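Local coordinates for esterase (Alcaligenes sp., PDB 1QLW), which probably hydrolyses carboxylic esters as a dimeric bacterial enzyme of the alpha/beta-hydrolase fold, at residues G87-F92 with Y97-I102; I65-G70 with M76-T81; D153-T158 with G253-E258; H294-S297 with Q302-N305. All coordinates share one frame; numbering follows the deposited sequence. Where two conformers were deposited one is given.

Contact 1. Residues G87-F92 with Y97-I102; sequences GWDEYF and YSTYVI
Asp89 reaches Thr99 because its first torsion swings CG opposite the backbone N (chi1 -178°), off the flank of helix 88-94. Thr99 answers by turning OG1 into the space between its own N and carbonyl carbon (chi1 63°), which leaves its methyl for Phe92. Thr99 OG1 donates to Asp89 OD1 over 2.8 Å, meeting the oxygen almost in line with its C-O bond. Two residues further along the strand, Val101 CG2 lies 3.7 Å from Asp89 CG, so a methyl rests against the carboxylate. Thr99 CG2, meanwhile, touches Phe92 CB at 3.8 Å, and the Phe92 ring carries on to Ile65 and Leu67 of the neighbouring strand. Tyr97 N closes the turn on Phe92 O at 3.0 Å. Helix and strand run nearly antiparallel (166°), as the return leg of the beta-alpha-beta unit formed by strand 65-68, helix 88-94 and strand 99-103 requires. An alanine in place of Asp89 removes the carboxylate, and Thr99 OG1 would probably be left without its acceptor and Val101 CG2 beside a gap. Burial beside methyls would probably disfavour the Asp89 charge, which the nearby helix N-terminus and the hydroxyl donor would partly offset.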
loop_
_atom_site.group_PDB
_atom_site.type_symbol
_atom_site.label_atom_id
_atom_site.label_comp_id
_atom_site.label_asym_id
_atom_site.label_seq_id
_atom_site.Cartn_x
_atom_site.Cartn_y
_atom_site.Cartn_z
ATOM N N GLY A 87 0.313 -15.020 -7.252
ATOM C CA GLY A 87 -0.930 -14.807 -6.518
ATOM C C GLY A 87 -2.103 -14.696 -7.494
ATOM O O GLY A 87 -1.978 -14.734 -8.718
ATOM N N TRP A 88 -3.279 -14.486 -6.894
ATOM C CA TRP A 88 -4.485 -14.383 -7.692
ATOM C C TRP A 88 -4.517 -13.124 -8.534
ATOM O O TRP A 88 -5.090 -13.156 -9.632
ATOM C CB TRP A 88 -5.741 -14.458 -6.836
ATOM C CG TRP A 88 -6.091 -15.822 -6.332
ATOM C CD1 TRP A 88 -5.391 -16.989 -6.452
ATOM C CD2 TRP A 88 -7.262 -16.147 -5.581
ATOM N NE1 TRP A 88 -6.051 -18.018 -5.829
ATOM C CE2 TRP A 88 -7.224 -17.526 -5.300
ATOM C CE3 TRP A 88 -8.371 -15.410 -5.134
ATOM C CZ2 TRP A 88 -8.212 -18.177 -4.568
ATOM C CZ3 TRP A 88 -9.348 -16.072 -4.406
ATOM C CH2 TRP A 88 -9.263 -17.443 -4.131
ATOM N N ASP A 89 -3.958 -12.015 -8.072
ATOM C CA ASP A 89 -3.973 -10.819 -8.917
ATOM C C ASP A 89 -3.303 -11.073 -10.267
ATOM O O ASP A 89 -3.896 -10.913 -11.337
ATOM C CB ASP A 89 -3.272 -9.762 -8.091
ATOM C CG ASP A 89 -3.245 -8.470 -8.805
ATOM O OD1 ASP A 89 -3.996 -8.226 -9.760
ATOM O OD2 ASP A 89 -2.407 -7.666 -8.334
ATOM N N GLU A 90 -2.054 -11.568 -10.236
ATOM C CA GLU A 90 -1.332 -11.863 -11.461
ATOM C C GLU A 90 -2.013 -12.968 -12.249
ATOM O O GLU A 90 -2.100 -12.906 -13.479
ATOM C CB GLU A 90 0.103 -12.281 -11.128
ATOM C CG GLU A 90 0.903 -12.614 -12.373
ATOM C CD GLU A 90 2.348 -12.960 -12.176
ATOM O OE1 GLU A 90 2.865 -12.828 -11.052
ATOM O OE2 GLU A 90 2.987 -13.388 -13.170
ATOM N N TYR A 91 -2.503 -13.997 -11.574
ATOM C CA TYR A 91 -3.150 -15.104 -12.275
ATOM C C TYR A 91 -4.390 -14.622 -13.014
ATOM O O TYR A 91 -4.620 -14.967 -14.179
ATOM C CB TYR A 91 -3.500 -16.224 -11.309
ATOM C CG TYR A 91 -3.945 -17.482 -12.001
ATOM C CD1 TYR A 91 -3.072 -18.183 -12.811
ATOM C CD2 TYR A 91 -5.197 -18.017 -11.792
ATOM C CE1 TYR A 91 -3.442 -19.387 -13.384
ATOM C CE2 TYR A 91 -5.596 -19.210 -12.354
ATOM C CZ TYR A 91 -4.701 -19.905 -13.144
ATOM O OH TYR A 91 -5.035 -21.116 -13.707
ATOM N N PHE A 92 -5.201 -13.790 -12.349
ATOM C CA PHE A 92 -6.410 -13.277 -12.981
ATOM C C PHE A 92 -6.055 -12.453 -14.215
ATOM O O PHE A 92 -6.720 -12.570 -15.254
ATOM C CB PHE A 92 -7.225 -12.444 -11.994
ATOM C CG PHE A 92 -7.902 -13.217 -10.899
ATOM C CD1 PHE A 92 -7.816 -14.583 -10.733
ATOM C CD2 PHE A 92 -8.674 -12.536 -9.979
ATOM C CE1 PHE A 92 -8.457 -15.238 -9.707
ATOM C CE2 PHE A 92 -9.336 -13.182 -8.946
ATOM C CZ PHE A 92 -9.226 -14.547 -8.811
ATOM N N TYR A 97 -8.563 -11.157 -17.139
ATOM C CA TYR A 97 -9.390 -10.235 -16.385
ATOM C C TYR A 97 -8.580 -9.025 -15.936
ATOM O O TYR A 97 -7.498 -9.153 -15.378
ATOM C CB TYR A 97 -9.913 -10.911 -15.102
ATOM C CG TYR A 97 -10.968 -11.951 -15.385
ATOM C CD1 TYR A 97 -12.305 -11.581 -15.430
ATOM C CD2 TYR A 97 -10.653 -13.285 -15.597
ATOM C CE1 TYR A 97 -13.317 -12.478 -15.676
ATOM C CE2 TYR A 97 -11.678 -14.205 -15.845
ATOM C CZ TYR A 97 -12.986 -13.786 -15.910
ATOM O OH TYR A 97 -14.031 -14.659 -16.153
ATOM N N SER A 98 -9.167 -7.849 -16.123
ATOM C CA SER A 98 -8.674 -6.670 -15.443
ATOM C C SER A 98 -8.865 -6.802 -13.940
ATOM O O SER A 98 -9.873 -7.372 -13.514
ATOM C CB SER A 98 -9.410 -5.436 -15.931
ATOM O OG SER A 98 -9.106 -5.238 -17.302
ATOM N N THR A 99 -7.901 -6.307 -13.184
ATOM C CA THR A 99 -7.968 -6.401 -11.740
ATOM C C THR A 99 -7.877 -5.017 -11.099
ATOM O O THR A 99 -7.116 -4.150 -11.541
ATOM C CB THR A 99 -6.860 -7.250 -11.111
ATOM O OG1 THR A 99 -5.605 -6.645 -11.389
ATOM C CG2 THR A 99 -6.931 -8.675 -11.633
ATOM N N TYR A 100 -8.697 -4.834 -10.077
ATOM C CA TYR A 100 -8.721 -3.606 -9.270
ATOM C C TYR A 100 -8.483 -4.058 -7.833
ATOM O O TYR A 100 -9.370 -4.685 -7.258
ATOM C CB TYR A 100 -10.022 -2.838 -9.443
ATOM C CG TYR A 100 -10.140 -2.191 -10.800
ATOM C CD1 TYR A 100 -10.388 -2.923 -11.947
ATOM C CD2 TYR A 100 -9.968 -0.822 -10.959
ATOM C CE1 TYR A 100 -10.408 -2.334 -13.195
ATOM C CE2 TYR A 100 -10.020 -0.215 -12.196
ATOM C CZ TYR A 100 -10.234 -0.971 -13.318
ATOM O OH TYR A 100 -10.277 -0.393 -14.558
ATOM N N VAL A 101 -7.295 -3.833 -7.309
ATOM C CA VAL A 101 -6.901 -4.343 -5.990
ATOM C C VAL A 101 -6.876 -3.159 -5.037
ATOM O O VAL A 101 -6.088 -2.219 -5.228
ATOM C CB VAL A 101 -5.547 -5.057 -6.030
ATOM C CG1 VAL A 101 -5.154 -5.516 -4.625
ATOM C CG2 VAL A 101 -5.550 -6.246 -6.988
ATOM N N ILE A 102 -7.721 -3.209 -4.015
ATOM C CA ILE A 102 -7.881 -2.085 -3.105
ATOM C C ILE A 102 -7.098 -2.266 -1.814
ATOM O O ILE A 102 -6.726 -3.375 -1.430
ATOM C CB ILE A 102 -9.369 -1.815 -2.786
ATOM C CG1 ILE A 102 -9.999 -2.871 -1.887
ATOM C CG2 ILE A 102 -10.158 -1.669 -4.084
ATOM C CD1 ILE A 102 -10.853 -2.432 -0.766
#

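Contact 2. Residues I65-G70 with M76-T81; sequences ITLIHG and MTWETT
Thr77, in a 3-10 turn, brings OG1 to 3.6 Å from His69 CB. That hydroxyl is held first by Thr74 O; it also takes a hydrogen from water 2, 3.1 Å from Thr77 OG1, and the same water accepts from Gly70 N at 2.7 Å. The methyl of Thr77, opposite the backbone N (chi1 -69° for OG1), covers one face of the next residue's indole. Trp78 presents the other face to Leu67, whose CB, in the conformer described, sits 3.6 Å from the centroid of the five-membered ring in a CH-pi contact only 6° off the normal. The loop follows strand 65-68 of an alpha/beta-hydrolase sheet, and a His-Gly pair such as His69-Gly70 at this strand end often lies near the oxyanion hole in relatives. Further round the indole the contact is made in its plane. NE1 donates to water 1, 3.0 Å from Trp78 NE1, and this water also accepts from His69 N at 2.9 Å while donating to Leu67 O at 2.8 Å. It thus gives two neighbouring N-H groups, neither an acceptor for the other, a common acceptor. Trp78 CZ2 edges up to Ile68 O at 3.5 Å. Past the indole the chain meets the second subunit: the Glu79 carboxylate forms salt bridges with Arg53 and Arg109 of that subunit, and Thr80 OG1 bonds its Ser20 N.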
loop_
_atom_site.group_PDB
_atom_site.type_symbol
_atom_site.label_atom_id
_atom_site.label_comp_id
_atom_site.label_asym_id
_atom_site.label_seq_id
_atom_site.Cartn_x
_atom_site.Cartn_y
_atom_site.Cartn_z
ATOM N N ILE A 65 -12.413 -7.726 -12.184
ATOM C CA ILE A 65 -12.551 -8.267 -10.848
ATOM C C ILE A 65 -11.923 -7.277 -9.868
ATOM O O ILE A 65 -10.779 -6.863 -10.045
ATOM C CB ILE A 65 -11.917 -9.659 -10.720
ATOM C CG1 ILE A 65 -12.546 -10.646 -11.715
ATOM C CG2 ILE A 65 -12.028 -10.166 -9.286
ATOM C CD1 ILE A 65 -11.837 -11.975 -11.847
ATOM N N THR A 66 -12.701 -6.906 -8.857
ATOM C CA THR A 66 -12.221 -6.062 -7.764
ATOM C C THR A 66 -11.928 -6.972 -6.576
ATOM O O THR A 66 -12.829 -7.680 -6.104
ATOM C CB THR A 66 -13.267 -4.995 -7.425
ATOM O OG1 THR A 66 -13.465 -4.127 -8.547
ATOM C CG2 THR A 66 -12.831 -4.152 -6.243
ATOM N N LEU A 67 -10.695 -6.966 -6.099
ATOM C CA LEU A 67 -10.216 -7.820 -5.016
ATOM C C LEU A 67 -10.129 -7.036 -3.719
ATOM O O LEU A 67 -9.470 -5.995 -3.679
ATOM C CB LEU A 67 -8.854 -8.436 -5.353
ATOM C CG LEU A 67 -8.793 -9.333 -6.587
ATOM C CD1 LEU A 67 -7.339 -9.712 -6.891
ATOM C CD2 LEU A 67 -9.613 -10.592 -6.377
ATOM N N ILE A 68 -10.798 -7.539 -2.684
ATOM C CA ILE A 68 -11.049 -6.818 -1.447
ATOM C C ILE A 68 -10.560 -7.630 -0.254
ATOM O O ILE A 68 -11.195 -8.631 0.128
ATOM C CB ILE A 68 -12.560 -6.526 -1.321
ATOM C CG1 ILE A 68 -13.160 -5.882 -2.586
ATOM C CG2 ILE A 68 -12.847 -5.684 -0.085
ATOM C CD1 ILE A 68 -14.641 -6.151 -2.729
ATOM N N HIS A 69 -9.429 -7.256 0.322
ATOM C CA HIS A 69 -8.832 -7.970 1.438
ATOM C C HIS A 69 -9.676 -7.865 2.710
ATOM O O HIS A 69 -10.559 -7.020 2.832
ATOM C CB HIS A 69 -7.406 -7.448 1.705
ATOM C CG HIS A 69 -7.419 -6.030 2.211
ATOM N ND1 HIS A 69 -7.711 -5.759 3.538
ATOM C CD2 HIS A 69 -7.213 -4.840 1.617
ATOM C CE1 HIS A 69 -7.693 -4.428 3.686
ATOM N NE2 HIS A 69 -7.395 -3.837 2.539
ATOM N N GLY A 70 -9.327 -8.731 3.664
ATOM C CA GLY A 70 -9.996 -8.780 4.947
ATOM C C GLY A 70 -9.187 -8.176 6.082
ATOM O O GLY A 70 -8.471 -7.187 5.880
ATOM N N MET A 76 -1.842 -6.517 -0.481
ATOM C CA MET A 76 -0.787 -7.521 -0.576
ATOM C C MET A 76 -1.341 -8.931 -0.496
ATOM O O MET A 76 -0.716 -9.846 -1.064
ATOM C CB MET A 76 0.212 -7.280 0.562
ATOM C CG MET A 76 1.295 -8.329 0.700
ATOM S SD MET A 76 2.437 -8.344 -0.698
ATOM C CE MET A 76 3.410 -9.801 -0.336
ATOM N N THR A 77 -2.464 -9.163 0.162
ATOM C CA THR A 77 -3.106 -10.468 0.253
ATOM C C THR A 77 -3.052 -11.194 -1.093
ATOM O O THR A 77 -2.832 -12.412 -1.105
ATOM C CB THR A 77 -4.590 -10.287 0.631
ATOM O OG1 THR A 77 -4.711 -9.823 1.977
ATOM C CG2 THR A 77 -5.380 -11.592 0.527
ATOM N N TRP A 78 -3.351 -10.477 -2.164
ATOM C CA TRP A 78 -3.564 -11.035 -3.482
ATOM C C TRP A 78 -2.346 -11.047 -4.376
ATOM O O TRP A 78 -2.434 -11.507 -5.518
ATOM C CB TRP A 78 -4.679 -10.242 -4.182
ATOM C CG TRP A 78 -5.874 -9.957 -3.322
ATOM C CD1 TRP A 78 -6.176 -8.760 -2.730
ATOM C CD2 TRP A 78 -6.903 -10.872 -2.937
ATOM N NE1 TRP A 78 -7.328 -8.869 -2.002
ATOM C CE2 TRP A 78 -7.798 -10.153 -2.111
ATOM C CE3 TRP A 78 -7.167 -12.220 -3.205
ATOM C CZ2 TRP A 78 -8.937 -10.749 -1.569
ATOM C CZ3 TRP A 78 -8.289 -12.802 -2.663
ATOM C CH2 TRP A 78 -9.171 -12.067 -1.863
ATOM N N GLU A 79 -1.249 -10.449 -3.902
ATOM C CA GLU A 79 -0.022 -10.285 -4.685
ATOM C C GLU A 79 0.817 -11.539 -4.564
ATOM O O GLU A 79 0.268 -12.622 -4.312
ATOM C CB GLU A 79 0.658 -8.970 -4.243
ATOM C CG GLU A 79 -0.235 -7.764 -4.551
ATOM C CD GLU A 79 0.346 -6.418 -4.212
ATOM O OE1 GLU A 79 1.399 -6.334 -3.543
ATOM O OE2 GLU A 79 -0.297 -5.402 -4.564
ATOM N N THR A 80 2.131 -11.497 -4.732
ATOM C CA THR A 80 2.948 -12.696 -4.595
ATOM C C THR A 80 2.652 -13.359 -3.258
ATOM O O THR A 80 2.565 -12.688 -2.229
ATOM C CB THR A 80 4.421 -12.288 -4.615
ATOM O OG1 THR A 80 4.643 -11.415 -5.735
ATOM C CG2 THR A 80 5.361 -13.469 -4.616
ATOM N N THR A 81 2.556 -14.691 -3.269
ATOM C CA THR A 81 2.280 -15.384 -2.008
ATOM C C THR A 81 3.463 -15.236 -1.067
ATOM O O THR A 81 4.588 -14.910 -1.461
ATOM C CB THR A 81 1.995 -16.883 -2.239
ATOM O OG1 THR A 81 3.205 -17.528 -2.682
ATOM C CG2 THR A 81 0.891 -17.085 -3.284
HETATM O O HOH W 1 -7.655 -5.921 -1.598
HETATM O O HOH W 2 -7.493 -10.631 3.006
#

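Contact 3. Residues D153-T158 with G253-E258; sequences DAFKDT and GDHIEE
Phe155 and His255 stack face to face between two surface loops, one holding the type I turn from Phe155 to Thr158, the other following strand 248-252. The rings lie 3.6 Å apart, centroid to centroid, with their planes only 2° from parallel, so the phenyl lies over one face of the imidazole. The turn then carries Asp157 back to the ring's edge. There His255 NE2 donates in the ring plane to the syn lone pair of Asp157 OD1, 2.6 Å away and nearly straight (168°). In the hydrolase fold this joins the loop after strand 248-252, next to the last strand 283-287, to the loop between helices 138-144 and 165-171. His255 ND1 donates to Glu258 OE2 at 2.9 Å, approaching from above the carboxylate plane. With both nitrogens acting as donors between two acids, the imidazole is probably protonated. An alanine in place of His255 would probably leave Asp157 OD1 and Glu258 OE2 without their imidazole N-H donors and Phe155 without its stacking partner. Glu258 OE1 comes to 3.3 Å from Phe155 CE1 at the phenyl edge. Water 3 donates both to Asp157 OD2, at 2.7 Å, and to Asp254 OD2, bridging two acids of like charge.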
loop_
_atom_site.group_PDB
_atom_site.type_symbol
_atom_site.label_atom_id
_atom_site.label_comp_id
_atom_site.label_asym_id
_atom_site.label_seq_id
_atom_site.Cartn_x
_atom_site.Cartn_y
_atom_site.Cartn_z
ATOM N N ASP A 153 1.703 -25.746 15.916
ATOM C CA ASP A 153 1.492 -27.063 15.322
ATOM C C ASP A 153 0.579 -26.987 14.107
ATOM O O ASP A 153 -0.538 -26.502 14.204
ATOM C CB ASP A 153 0.890 -27.987 16.367
ATOM C CG ASP A 153 1.923 -28.402 17.404
ATOM O OD1 ASP A 153 3.120 -28.528 17.070
ATOM O OD2 ASP A 153 1.500 -28.597 18.557
ATOM N N ALA A 154 1.103 -27.382 12.956
ATOM C CA ALA A 154 0.349 -27.317 11.720
ATOM C C ALA A 154 -0.375 -28.634 11.440
ATOM O O ALA A 154 0.130 -29.719 11.738
ATOM C CB ALA A 154 1.274 -27.080 10.529
ATOM N N PHE A 155 -1.531 -28.534 10.803
ATOM C CA PHE A 155 -2.176 -29.727 10.270
ATOM C C PHE A 155 -1.219 -30.363 9.264
ATOM O O PHE A 155 -0.630 -29.659 8.437
ATOM C CB PHE A 155 -3.507 -29.434 9.599
ATOM C CG PHE A 155 -4.589 -28.926 10.511
ATOM C CD1 PHE A 155 -4.973 -29.715 11.598
ATOM C CD2 PHE A 155 -5.221 -27.716 10.315
ATOM C CE1 PHE A 155 -5.960 -29.274 12.463
ATOM C CE2 PHE A 155 -6.203 -27.277 11.171
ATOM C CZ PHE A 155 -6.579 -28.063 12.254
ATOM N N LYS A 156 -1.079 -31.683 9.287
ATOM C CA LYS A 156 -0.199 -32.368 8.347
ATOM C C LYS A 156 -0.630 -32.195 6.899
ATOM O O LYS A 156 0.239 -32.182 6.021
ATOM C CB LYS A 156 -0.137 -33.863 8.666
ATOM C CG LYS A 156 0.311 -34.196 10.075
ATOM C CD LYS A 156 1.665 -33.591 10.406
ATOM C CE LYS A 156 2.087 -33.968 11.818
ATOM N NZ LYS A 156 2.746 -35.299 11.869
ATOM N N ASP A 157 -1.923 -31.983 6.648
ATOM C CA ASP A 157 -2.409 -31.830 5.284
ATOM C C ASP A 157 -2.668 -30.382 4.889
ATOM O O ASP A 157 -3.303 -30.149 3.850
ATOM C CB ASP A 157 -3.690 -32.646 5.046
ATOM C CG ASP A 157 -4.878 -32.146 5.831
ATOM O OD1 ASP A 157 -4.771 -31.156 6.573
ATOM O OD2 ASP A 157 -5.962 -32.756 5.686
ATOM N N THR A 158 -2.203 -29.406 5.666
ATOM C CA THR A 158 -2.538 -28.036 5.297
ATOM C C THR A 158 -1.946 -27.695 3.933
ATOM O O THR A 158 -0.841 -28.080 3.571
ATOM C CB THR A 158 -2.029 -27.026 6.328
ATOM O OG1 THR A 158 -2.490 -25.722 5.901
ATOM C CG2 THR A 158 -0.517 -26.951 6.443
ATOM N N GLY A 253 -13.020 -23.388 2.706
ATOM C CA GLY A 253 -11.968 -24.362 2.713
ATOM C C GLY A 253 -12.189 -25.543 3.632
ATOM O O GLY A 253 -13.306 -26.047 3.794
ATOM N N ASP A 254 -11.097 -26.010 4.228
ATOM C CA ASP A 254 -11.105 -27.216 5.044
ATOM C C ASP A 254 -10.781 -26.979 6.491
ATOM O O ASP A 254 -10.502 -25.849 6.923
ATOM C CB ASP A 254 -10.169 -28.242 4.397
ATOM C CG ASP A 254 -10.499 -29.696 4.638
ATOM O OD1 ASP A 254 -11.443 -30.033 5.380
ATOM O OD2 ASP A 254 -9.775 -30.528 4.041
ATOM N N HIS A 255 -10.873 -28.047 7.285
ATOM C CA HIS A 255 -10.672 -28.011 8.719
ATOM C C HIS A 255 -11.640 -27.029 9.374
ATOM O O HIS A 255 -11.361 -26.464 10.430
ATOM C CB HIS A 255 -9.240 -27.716 9.150
ATOM C CG HIS A 255 -8.277 -28.795 8.789
ATOM N ND1 HIS A 255 -8.132 -29.926 9.564
ATOM C CD2 HIS A 255 -7.400 -28.911 7.768
ATOM C CE1 HIS A 255 -7.209 -30.709 9.008
ATOM N NE2 HIS A 255 -6.755 -30.115 7.915
ATOM N N ILE A 256 -12.863 -26.918 8.831
ATOM C CA ILE A 256 -13.814 -25.970 9.377
ATOM C C ILE A 256 -14.424 -26.453 10.679
ATOM O O ILE A 256 -14.604 -25.712 11.650
ATOM C CB ILE A 256 -14.958 -25.725 8.362
ATOM C CG1 ILE A 256 -14.456 -24.995 7.109
ATOM C CG2 ILE A 256 -16.145 -25.010 8.990
ATOM C CD1 ILE A 256 -14.143 -23.531 7.341
ATOM N N GLU A 257 -14.822 -27.724 10.696
ATOM C CA GLU A 257 -15.610 -28.266 11.782
ATOM C C GLU A 257 -15.015 -28.177 13.158
ATOM O O GLU A 257 -15.760 -27.939 14.127
ATOM C CB GLU A 257 -16.007 -29.724 11.462
ATOM C CG GLU A 257 -17.235 -29.682 10.564
ATOM C CD GLU A 257 -17.208 -29.886 9.095
ATOM O OE1 GLU A 257 -16.750 -31.061 8.860
ATOM O OE2 GLU A 257 -17.320 -29.099 8.121
ATOM N N GLU A 258 -13.686 -28.223 13.248
ATOM C CA GLU A 258 -13.071 -28.229 14.567
ATOM C C GLU A 258 -12.835 -26.847 15.130
ATOM O O GLU A 258 -12.366 -26.762 16.269
ATOM C CB GLU A 258 -11.796 -29.063 14.526
ATOM C CG GLU A 258 -10.733 -28.552 13.580
ATOM C CD GLU A 258 -9.704 -29.592 13.179
ATOM O OE1 GLU A 258 -8.827 -29.864 14.036
ATOM O OE2 GLU A 258 -9.721 -30.093 12.026
HETATM O O HOH W 3 -8.612 -32.453 5.814
#

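Contact 4. Residues H294-S297 with Q302-N305; sequences HGNS and QDRN
Asp303 OD2 is gripped by two donors from the facing segment, Asn296 ND2 and Ser297 N, each 2.8 Å from it. The two segments belong to the loop between strand 283-287 and helix 306-319, the part of an alpha/beta hydrolase that usually carries the catalytic histidine, and here they are pinned across a short span of chain. Ser297 N approaches on the syn side of Asp303 OD2, the side of the other oxygen, whereas Asn296 ND2 takes the anti lone pair, so the donors share the atom without competing for one orbital. The second carboxylate oxygen is engaged too: Ser297 OG donates to Asp303 OD1 at 2.8 Å. Ser297 thus offers its backbone N-H to one oxygen and its hydroxyl to the other, which should fix the rotation of the carboxylate. Its first torsion of 74° sets OG between its own N and carbonyl carbon, within reach of Asp303. Three donated hydrogens gathered on a buried acid would be expected to stabilise its charged form. Asn296 spends its other amide hydrogen on Asn305 OD1, 2.8 Å from ND2, on a lone pair in the carbonyl plane. The two amides, their planes 20° apart, pair reciprocally. Asn305 stands at the N-cap of helix 306-319, yet its side chain makes no capping bond and turns to Asn296 instead. The return bond, from Asn305 ND2 to Asn296 OD1, is longer at 3.1 Å but almost straight at 173°.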
loop_
_atom_site.group_PDB
_atom_site.type_symbol
_atom_site.label_atom_id
_atom_site.label_comp_id
_atom_site.label_asym_id
_atom_site.label_seq_id
_atom_site.Cartn_x
_atom_site.Cartn_y
_atom_site.Cartn_z
ATOM N N HIS A 294 -8.685 -30.775 -0.682
ATOM C CA HIS A 294 -8.532 -30.868 0.756
ATOM C C HIS A 294 -7.397 -30.019 1.311
ATOM O O HIS A 294 -6.420 -29.740 0.613
ATOM C CB HIS A 294 -8.233 -32.343 1.115
ATOM C CG HIS A 294 -9.307 -33.274 0.641
ATOM N ND1 HIS A 294 -9.291 -34.009 -0.515
ATOM C CD2 HIS A 294 -10.531 -33.472 1.177
ATOM C CE1 HIS A 294 -10.409 -34.719 -0.615
ATOM N NE2 HIS A 294 -11.201 -34.386 0.387
ATOM N N GLY A 295 -7.543 -29.636 2.572
ATOM C CA GLY A 295 -6.483 -28.965 3.296
ATOM C C GLY A 295 -6.450 -27.452 3.172
ATOM O O GLY A 295 -5.544 -26.852 3.753
ATOM N N ASN A 296 -7.349 -26.806 2.459
ATOM C CA ASN A 296 -7.236 -25.360 2.308
ATOM C C ASN A 296 -7.468 -24.640 3.628
ATOM O O ASN A 296 -8.354 -24.964 4.398
ATOM C CB ASN A 296 -8.170 -24.818 1.230
ATOM C CG ASN A 296 -7.617 -25.078 -0.152
ATOM O OD1 ASN A 296 -8.035 -26.020 -0.831
ATOM N ND2 ASN A 296 -6.658 -24.232 -0.546
ATOM N N SER A 297 -6.624 -23.615 3.802
ATOM C CA SER A 297 -6.705 -22.757 4.968
ATOM C C SER A 297 -7.641 -21.589 4.680
ATOM O O SER A 297 -8.176 -21.420 3.576
ATOM C CB SER A 297 -5.321 -22.218 5.316
ATOM O OG SER A 297 -4.895 -21.202 4.411
ATOM N N GLN A 302 -3.454 -17.882 -0.993
ATOM C CA GLN A 302 -2.022 -18.011 -0.796
ATOM C C GLN A 302 -1.563 -19.470 -0.662
ATOM O O GLN A 302 -0.357 -19.735 -0.574
ATOM C CB GLN A 302 -1.571 -17.263 0.473
ATOM C CG GLN A 302 -1.826 -15.763 0.369
ATOM C CD GLN A 302 -1.456 -15.000 1.619
ATOM O OE1 GLN A 302 -1.027 -15.571 2.616
ATOM N NE2 GLN A 302 -1.654 -13.687 1.534
ATOM N N ASP A 303 -2.507 -20.399 -0.605
ATOM C CA ASP A 303 -2.223 -21.803 -0.389
ATOM C C ASP A 303 -1.463 -22.402 -1.564
ATOM O O ASP A 303 -1.391 -21.839 -2.661
ATOM C CB ASP A 303 -3.535 -22.542 -0.113
ATOM C CG ASP A 303 -4.086 -22.449 1.306
ATOM O OD1 ASP A 303 -3.391 -21.941 2.196
ATOM O OD2 ASP A 303 -5.246 -22.910 1.463
ATOM N N ARG A 304 -0.891 -23.596 -1.359
ATOM C CA ARG A 304 -0.081 -24.241 -2.383
ATOM C C ARG A 304 -0.889 -24.598 -3.624
ATOM O O ARG A 304 -0.335 -24.674 -4.719
ATOM C CB ARG A 304 0.634 -25.452 -1.789
ATOM C CG ARG A 304 1.724 -25.069 -0.800
ATOM C CD ARG A 304 2.467 -26.296 -0.275
ATOM N NE ARG A 304 1.617 -27.223 0.446
ATOM C CZ ARG A 304 1.062 -28.349 0.029
ATOM N NH1 ARG A 304 1.255 -28.812 -1.199
ATOM N NH2 ARG A 304 0.321 -29.045 0.880
ATOM N N ASN A 305 -2.179 -24.866 -3.470
ATOM C CA ASN A 305 -3.080 -25.150 -4.577
ATOM C C ASN A 305 -3.921 -23.907 -4.886
ATOM O O ASN A 305 -5.015 -24.032 -5.441
ATOM C CB ASN A 305 -3.976 -26.353 -4.263
ATOM C CG ASN A 305 -4.966 -26.018 -3.180
ATOM O OD1 ASN A 305 -4.734 -25.136 -2.349
ATOM N ND2 ASN A 305 -6.103 -26.697 -3.149
#

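Overall arrangement
From the N terminus, contact 2 comes first, folding the loop after strand 65-68 back onto that strand; contact 1 then closes the turn from helix 88-94 into strand 99-103. The two adjoin through parallel strand pairing and through Trp78 against Trp88. Contact 3 makes the long closure, bringing 153-158 to 253-258 across 94 intervening residues, and contact 4 fastens the loop before helix 306-319. None nests or crosses: the four follow in series. Asp254 bonds Gly295 and Asn296, uniting contacts 3 and 4, whose centres are 10 Å apart, while Thr77 O and Gln302 NE2 tie contact 2 to contact 4. Contacts 1 and 2 also touch the second subunit.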